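Local coordinates for protein Rubredoxin\:oxygen oxidoreductase (Desulfovibrio gigas, PDB 1E5D) that catalyses the four-electron reduction of dioxygen to two water molecules, using a diiron centre and flavin mononucleotide, at residues 4-9 with 219-224; 8-13 with 156-161. All coordinates share one frame; numbering follows the deposited sequence.

Contact 1. Residues 4-9 with 219-224; sequences TKIIDG and PEFICP
Ile6 and Ile7 meet Phe221 through their branch methyls, both approaching from the same side of its ring plane. Ile6 makes the better-defined contact, a CH-pi interaction in which CG2 stands 3.8 Å from the centroid of the Phe221 ring. It sits 26° off the ring normal, so the methyl is displaced toward the rim and lies nearest CD1 and CE1. With chi1 at -58°, the Ile6 side chain turns CG2 anti to the backbone N and over the aromatic face, while the CG1 branch, beside the backbone N, carries CD1 toward Cys223. Ile7 comes in obliquely near CE2 and CZ, its CG2 3.3 Å from Phe221 CE2.

A looser apolar touch comes from the other branch of Ile6, whose CD1 lies 4.3 Å from Cys223 SG. Ile6 and Phe221 are also the closest backbone pair, yet their CA atoms are 8.5 Å apart. This is face-to-face packing between the two beta-sheets of the metallo-beta-lactamase sandwich, joining the outermost strand 4-7 of one sheet to the inner strand 221-224 of the other. The chain turns a corner at Ile6, and both consecutive isoleucines start toward the opposite sheet instead of alternating. Val160, on the strand beside 221-224, touches both Ile7 and Cys223, while Leu12 and Ile229 pack on Ile6.

No hydrogen bond crosses the interface. Polar groups act within the first segment, where Lys5 NZ and Asp8 OD1 form a salt bridge with a weak hydrogen bond of 3.3 Å across the corner. Farther along strand 221-224, the Cys223 side chain is about 13 Å from the bound mu-oxo-diiron, and Pro224 O accepts hydrogen bonds from Tyr38 OH and Asn36 ND2.

Contact 2. Residues 8-13 with 156-161; sequences DGFHLV and ADEKVL
Phe10 and Glu158 both carry CG anti to the carbonyl carbon, with chi1 of -75° and -81°, and these torsions turn the two side chains toward each other. Glu158 then bends at chi2 (93°), which lays its CG and CD beside the outer end of the Phe10 ring. The nearest pair is Phe10 CE1 and Glu158 CG at 3.8 Å. The approach is oblique, and Glu158 CD is 3.9 Å from the same Phe10 CE1.

Val160 comes from the opposite direction and places CG2 over one face of the aromatic ring, 4.0 Å from Phe10 CE2. Its CG1 is almost as near, 4.1 Å from that Phe10 atom, so the valine meets the ring with both branches. Phe155 adds an edge-to-face ring contact, and Val40 also packs on Phe10. At the ring edge, the carbonyl O of Asp8 lies in the plane.

The contact joins strand 10-17 to the start of strand 160-164, and thereby the two sheets of the metallo-beta-lactamase sandwich. Lys159 and Val160 form a G1 beta bulge opposite Phe155; Lys159 takes the left-handed backbone conformation there, just before Val160 enters the strand.

The carboxylate of Glu158 has its salt-bridge partner outside the two segments, where Arg135 NH1 binds OE2. This positive charge probably favours the ionised acid, while the hydrocarbon part of the glutamate supplies the packing against Phe10.

Contacts 1 and 2 lie side by side, their centres 4 Å apart, and join the same two sheets through neighbouring strand pairs. Each places one phenylalanine between the sheets, but from opposite partners: the ring of contact 1 belongs to the second sheet, that of contact 2 to the first. Contact 2 is the more buried, though its second segment brings a charged residue, Glu158, next to the apolar Val160; contact 1, at the sheet margin, is partly buried and entirely apolar across the gap. Neither has a hydrogen bond between its own segments. A salt bridge, Glu220 OE2 to Lys159 NZ at 2.6 Å, ties the loop residues that lead into the adjoining strands 221-224 and 160-164.

Contact 1. Residues 4-9 with 219-224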
loop_
_atom_site.group_PDB
_atom_site.type_symbol
_atom_site.label_atom_id
_atom_site.label_comp_id
_atom_site.label_asym_id
_atom_site.label_seq_id
_atom_site.Cartn_x
_atom_site.Cartn_y
_atom_site.Cartn_z
ATOM N N THR A 4 11.869 -37.002 -8.349
ATOM C CA THR A 4 10.596 -37.706 -8.247
ATOM C C THR A 4 10.211 -38.277 -9.605
ATOM O O THR A 4 10.182 -37.560 -10.607
ATOM C CB THR A 4 9.479 -36.790 -7.714
ATOM O OG1 THR A 4 9.840 -36.280 -6.428
ATOM C CG2 THR A 4 8.201 -37.583 -7.514
ATOM N N LYS A 5 9.943 -39.577 -9.636
ATOM C CA LYS A 5 9.618 -40.244 -10.889
ATOM C C LYS A 5 8.171 -39.951 -11.249
ATOM O O LYS A 5 7.241 -40.242 -10.498
ATOM C CB LYS A 5 9.840 -41.753 -10.814
ATOM C CG LYS A 5 10.534 -42.328 -12.041
ATOM C CD LYS A 5 9.719 -43.448 -12.666
ATOM C CE LYS A 5 10.578 -44.346 -13.539
ATOM N NZ LYS A 5 10.802 -45.682 -12.916
ATOM N N ILE A 6 8.002 -39.363 -12.433
ATOM C CA ILE A 6 6.615 -39.096 -12.820
ATOM C C ILE A 6 6.108 -40.326 -13.564
ATOM O O ILE A 6 5.204 -41.005 -13.088
ATOM C CB ILE A 6 6.520 -37.818 -13.654
ATOM C CG1 ILE A 6 7.060 -36.577 -12.926
ATOM C CG2 ILE A 6 5.097 -37.591 -14.125
ATOM C CD1 ILE A 6 7.416 -35.446 -13.866
ATOM N N ILE A 7 6.748 -40.556 -14.692
ATOM C CA ILE A 7 6.684 -41.758 -15.498
ATOM C C ILE A 7 8.117 -42.156 -15.880
ATOM O O ILE A 7 9.052 -41.380 -15.685
ATOM C CB ILE A 7 5.842 -41.625 -16.774
ATOM C CG1 ILE A 7 6.313 -40.535 -17.738
ATOM C CG2 ILE A 7 4.378 -41.418 -16.423
ATOM C CD1 ILE A 7 5.562 -40.536 -19.050
ATOM N N ASP A 8 8.257 -43.355 -16.412
ATOM C CA ASP A 8 9.556 -43.904 -16.783
ATOM C C ASP A 8 10.327 -42.915 -17.641
ATOM O O ASP A 8 9.829 -42.476 -18.680
ATOM C CB ASP A 8 9.375 -45.231 -17.522
ATOM C CG ASP A 8 8.598 -46.251 -16.707
ATOM O OD1 ASP A 8 9.043 -46.537 -15.572
ATOM O OD2 ASP A 8 7.553 -46.756 -17.173
ATOM N N GLY A 9 11.527 -42.550 -17.199
ATOM C CA GLY A 9 12.342 -41.603 -17.937
ATOM C C GLY A 9 11.982 -40.141 -17.758
ATOM O O GLY A 9 12.647 -39.291 -18.354
ATOM N N PRO A 219 -3.795 -34.181 -22.002
ATOM C CA PRO A 219 -2.747 -34.672 -21.112
ATOM C C PRO A 219 -3.223 -35.695 -20.083
ATOM O O PRO A 219 -4.375 -35.691 -19.659
ATOM C CB PRO A 219 -2.287 -33.402 -20.382
ATOM C CG PRO A 219 -2.832 -32.264 -21.182
ATOM C CD PRO A 219 -4.144 -32.770 -21.725
ATOM N N GLU A 220 -2.284 -36.548 -19.701
ATOM C CA GLU A 220 -2.399 -37.479 -18.592
ATOM C C GLU A 220 -1.645 -36.904 -17.391
ATOM O O GLU A 220 -1.904 -37.237 -16.246
ATOM C CB GLU A 220 -1.859 -38.858 -18.955
ATOM C CG GLU A 220 -2.903 -39.961 -18.851
ATOM C CD GLU A 220 -3.189 -40.642 -20.173
ATOM O OE1 GLU A 220 -2.482 -41.621 -20.497
ATOM O OE2 GLU A 220 -4.118 -40.220 -20.895
ATOM N N PHE A 221 -0.716 -36.018 -17.710
ATOM C CA PHE A 221 0.108 -35.285 -16.783
ATOM C C PHE A 221 0.288 -33.829 -17.186
ATOM O O PHE A 221 0.754 -33.546 -18.298
ATOM C CB PHE A 221 1.503 -35.908 -16.743
ATOM C CG PHE A 221 1.565 -37.243 -16.034
ATOM C CD1 PHE A 221 1.650 -37.284 -14.653
ATOM C CD2 PHE A 221 1.539 -38.422 -16.760
ATOM C CE1 PHE A 221 1.716 -38.504 -14.006
ATOM C CE2 PHE A 221 1.612 -39.644 -16.117
ATOM C CZ PHE A 221 1.699 -39.679 -14.737
ATOM N N ILE A 222 -0.052 -32.901 -16.291
ATOM C CA ILE A 222 0.365 -31.522 -16.551
ATOM C C ILE A 222 1.430 -31.122 -15.528
ATOM O O ILE A 222 1.211 -31.288 -14.337
ATOM C CB ILE A 222 -0.773 -30.499 -16.518
ATOM C CG1 ILE A 222 -1.765 -30.699 -17.662
ATOM C CG2 ILE A 222 -0.193 -29.090 -16.493
ATOM C CD1 ILE A 222 -3.135 -30.106 -17.426
ATOM N N CYS A 223 2.540 -30.626 -16.031
ATOM C CA CYS A 223 3.734 -30.324 -15.261
ATOM C C CYS A 223 4.065 -28.837 -15.304
ATOM O O CYS A 223 4.723 -28.359 -16.228
ATOM C CB CYS A 223 4.903 -31.156 -15.805
ATOM S SG CYS A 223 4.569 -32.937 -15.837
ATOM N N PRO A 224 3.582 -28.114 -14.299
ATOM C CA PRO A 224 3.870 -26.685 -14.147
ATOM C C PRO A 224 5.127 -26.403 -13.319
ATOM O O PRO A 224 5.657 -27.278 -12.627
ATOM C CB PRO A 224 2.615 -26.201 -13.414
ATOM C CG PRO A 224 2.234 -27.342 -12.543
ATOM C CD PRO A 224 2.689 -28.597 -13.232
#

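Contact 2. Residues 8-13 with 156-161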
loop_
_atom_site.group_PDB
_atom_site.type_symbol
_atom_site.label_atom_id
_atom_site.label_comp_id
_atom_site.label_asym_id
_atom_site.label_seq_id
_atom_site.Cartn_x
_atom_site.Cartn_y
_atom_site.Cartn_z
ATOM N N ASP A 8 8.257 -43.355 -16.412
ATOM C CA ASP A 8 9.556 -43.904 -16.783
ATOM C C ASP A 8 10.327 -42.915 -17.641
ATOM O O ASP A 8 9.829 -42.476 -18.680
ATOM C CB ASP A 8 9.375 -45.231 -17.522
ATOM C CG ASP A 8 8.598 -46.251 -16.707
ATOM O OD1 ASP A 8 9.043 -46.537 -15.572
ATOM O OD2 ASP A 8 7.553 -46.756 -17.173
ATOM N N GLY A 9 11.527 -42.550 -17.199
ATOM C CA GLY A 9 12.342 -41.603 -17.937
ATOM C C GLY A 9 11.982 -40.141 -17.758
ATOM O O GLY A 9 12.647 -39.291 -18.354
ATOM N N PHE A 10 10.960 -39.836 -16.965
ATOM C CA PHE A 10 10.550 -38.470 -16.676
ATOM C C PHE A 10 10.688 -38.182 -15.183
ATOM O O PHE A 10 10.050 -38.808 -14.333
ATOM C CB PHE A 10 9.112 -38.199 -17.081
ATOM C CG PHE A 10 8.804 -38.034 -18.551
ATOM C CD1 PHE A 10 8.834 -39.124 -19.405
ATOM C CD2 PHE A 10 8.480 -36.793 -19.069
ATOM C CE1 PHE A 10 8.548 -38.975 -20.747
ATOM C CE2 PHE A 10 8.186 -36.636 -20.410
ATOM C CZ PHE A 10 8.216 -37.730 -21.253
ATOM N N HIS A 11 11.535 -37.214 -14.823
ATOM C CA HIS A 11 11.625 -36.927 -13.391
ATOM C C HIS A 11 11.438 -35.443 -13.094
ATOM O O HIS A 11 11.882 -34.566 -13.831
ATOM C CB HIS A 11 12.966 -37.379 -12.816
ATOM C CG HIS A 11 13.341 -38.776 -13.207
ATOM N ND1 HIS A 11 13.296 -39.830 -12.320
ATOM C CD2 HIS A 11 13.761 -39.279 -14.391
ATOM C CE1 HIS A 11 13.676 -40.930 -12.943
ATOM N NE2 HIS A 11 13.964 -40.619 -14.194
ATOM N N LEU A 12 10.770 -35.230 -11.975
ATOM C CA LEU A 12 10.564 -33.930 -11.360
ATOM C C LEU A 12 11.784 -33.575 -10.520
ATOM O O LEU A 12 12.103 -34.270 -9.549
ATOM C CB LEU A 12 9.296 -33.977 -10.522
ATOM C CG LEU A 12 8.861 -32.800 -9.658
ATOM C CD1 LEU A 12 9.477 -32.904 -8.269
ATOM C CD2 LEU A 12 9.208 -31.463 -10.292
ATOM N N VAL A 13 12.479 -32.496 -10.872
ATOM C CA VAL A 13 13.578 -32.046 -10.016
ATOM C C VAL A 13 13.359 -30.584 -9.641
ATOM O O VAL A 13 12.572 -29.880 -10.279
ATOM C CB VAL A 13 14.953 -32.199 -10.685
ATOM C CG1 VAL A 13 15.357 -33.663 -10.755
ATOM C CG2 VAL A 13 14.945 -31.594 -12.082
ATOM N N ALA A 156 3.208 -35.867 -26.998
ATOM C CA ALA A 156 1.960 -36.405 -27.531
ATOM C C ALA A 156 1.805 -37.877 -27.188
ATOM O O ALA A 156 0.749 -38.344 -26.762
ATOM C CB ALA A 156 1.892 -36.197 -29.037
ATOM N N ASP A 157 2.873 -38.654 -27.360
ATOM C CA ASP A 157 2.717 -40.073 -27.019
ATOM C C ASP A 157 2.560 -40.268 -25.521
ATOM O O ASP A 157 1.620 -40.935 -25.087
ATOM C CB ASP A 157 3.894 -40.864 -27.596
ATOM C CG ASP A 157 3.774 -40.931 -29.114
ATOM O OD1 ASP A 157 2.771 -41.496 -29.603
ATOM O OD2 ASP A 157 4.680 -40.405 -29.796
ATOM N N GLU A 158 3.444 -39.697 -24.709
ATOM C CA GLU A 158 3.325 -39.847 -23.265
ATOM C C GLU A 158 2.178 -39.026 -22.686
ATOM O O GLU A 158 1.809 -39.236 -21.528
ATOM C CB GLU A 158 4.631 -39.444 -22.576
ATOM C CG GLU A 158 5.662 -40.565 -22.610
ATOM C CD GLU A 158 6.588 -40.443 -23.808
ATOM O OE1 GLU A 158 6.369 -39.544 -24.649
ATOM O OE2 GLU A 158 7.532 -41.258 -23.890
ATOM N N LYS A 159 1.640 -38.115 -23.486
ATOM C CA LYS A 159 0.537 -37.260 -23.056
ATOM C C LYS A 159 0.937 -36.450 -21.823
ATOM O O LYS A 159 0.211 -36.356 -20.842
ATOM C CB LYS A 159 -0.722 -38.089 -22.790
ATOM C CG LYS A 159 -1.306 -38.676 -24.071
ATOM C CD LYS A 159 -2.751 -39.100 -23.880
ATOM C CE LYS A 159 -2.955 -40.559 -24.261
ATOM N NZ LYS A 159 -3.479 -41.353 -23.114
ATOM N N VAL A 160 2.132 -35.886 -21.927
ATOM C CA VAL A 160 2.760 -35.071 -20.910
ATOM C C VAL A 160 2.864 -33.625 -21.385
ATOM O O VAL A 160 3.575 -33.330 -22.340
ATOM C CB VAL A 160 4.181 -35.540 -20.543
ATOM C CG1 VAL A 160 4.685 -34.763 -19.333
ATOM C CG2 VAL A 160 4.209 -37.041 -20.293
ATOM N N LEU A 161 2.136 -32.753 -20.703
ATOM C CA LEU A 161 2.220 -31.326 -20.973
ATOM C C LEU A 161 3.056 -30.654 -19.882
ATOM O O LEU A 161 2.679 -30.681 -18.710
ATOM C CB LEU A 161 0.834 -30.702 -21.045
ATOM C CG LEU A 161 0.791 -29.213 -21.387
ATOM C CD1 LEU A 161 1.314 -28.954 -22.792
ATOM C CD2 LEU A 161 -0.627 -28.684 -21.210
#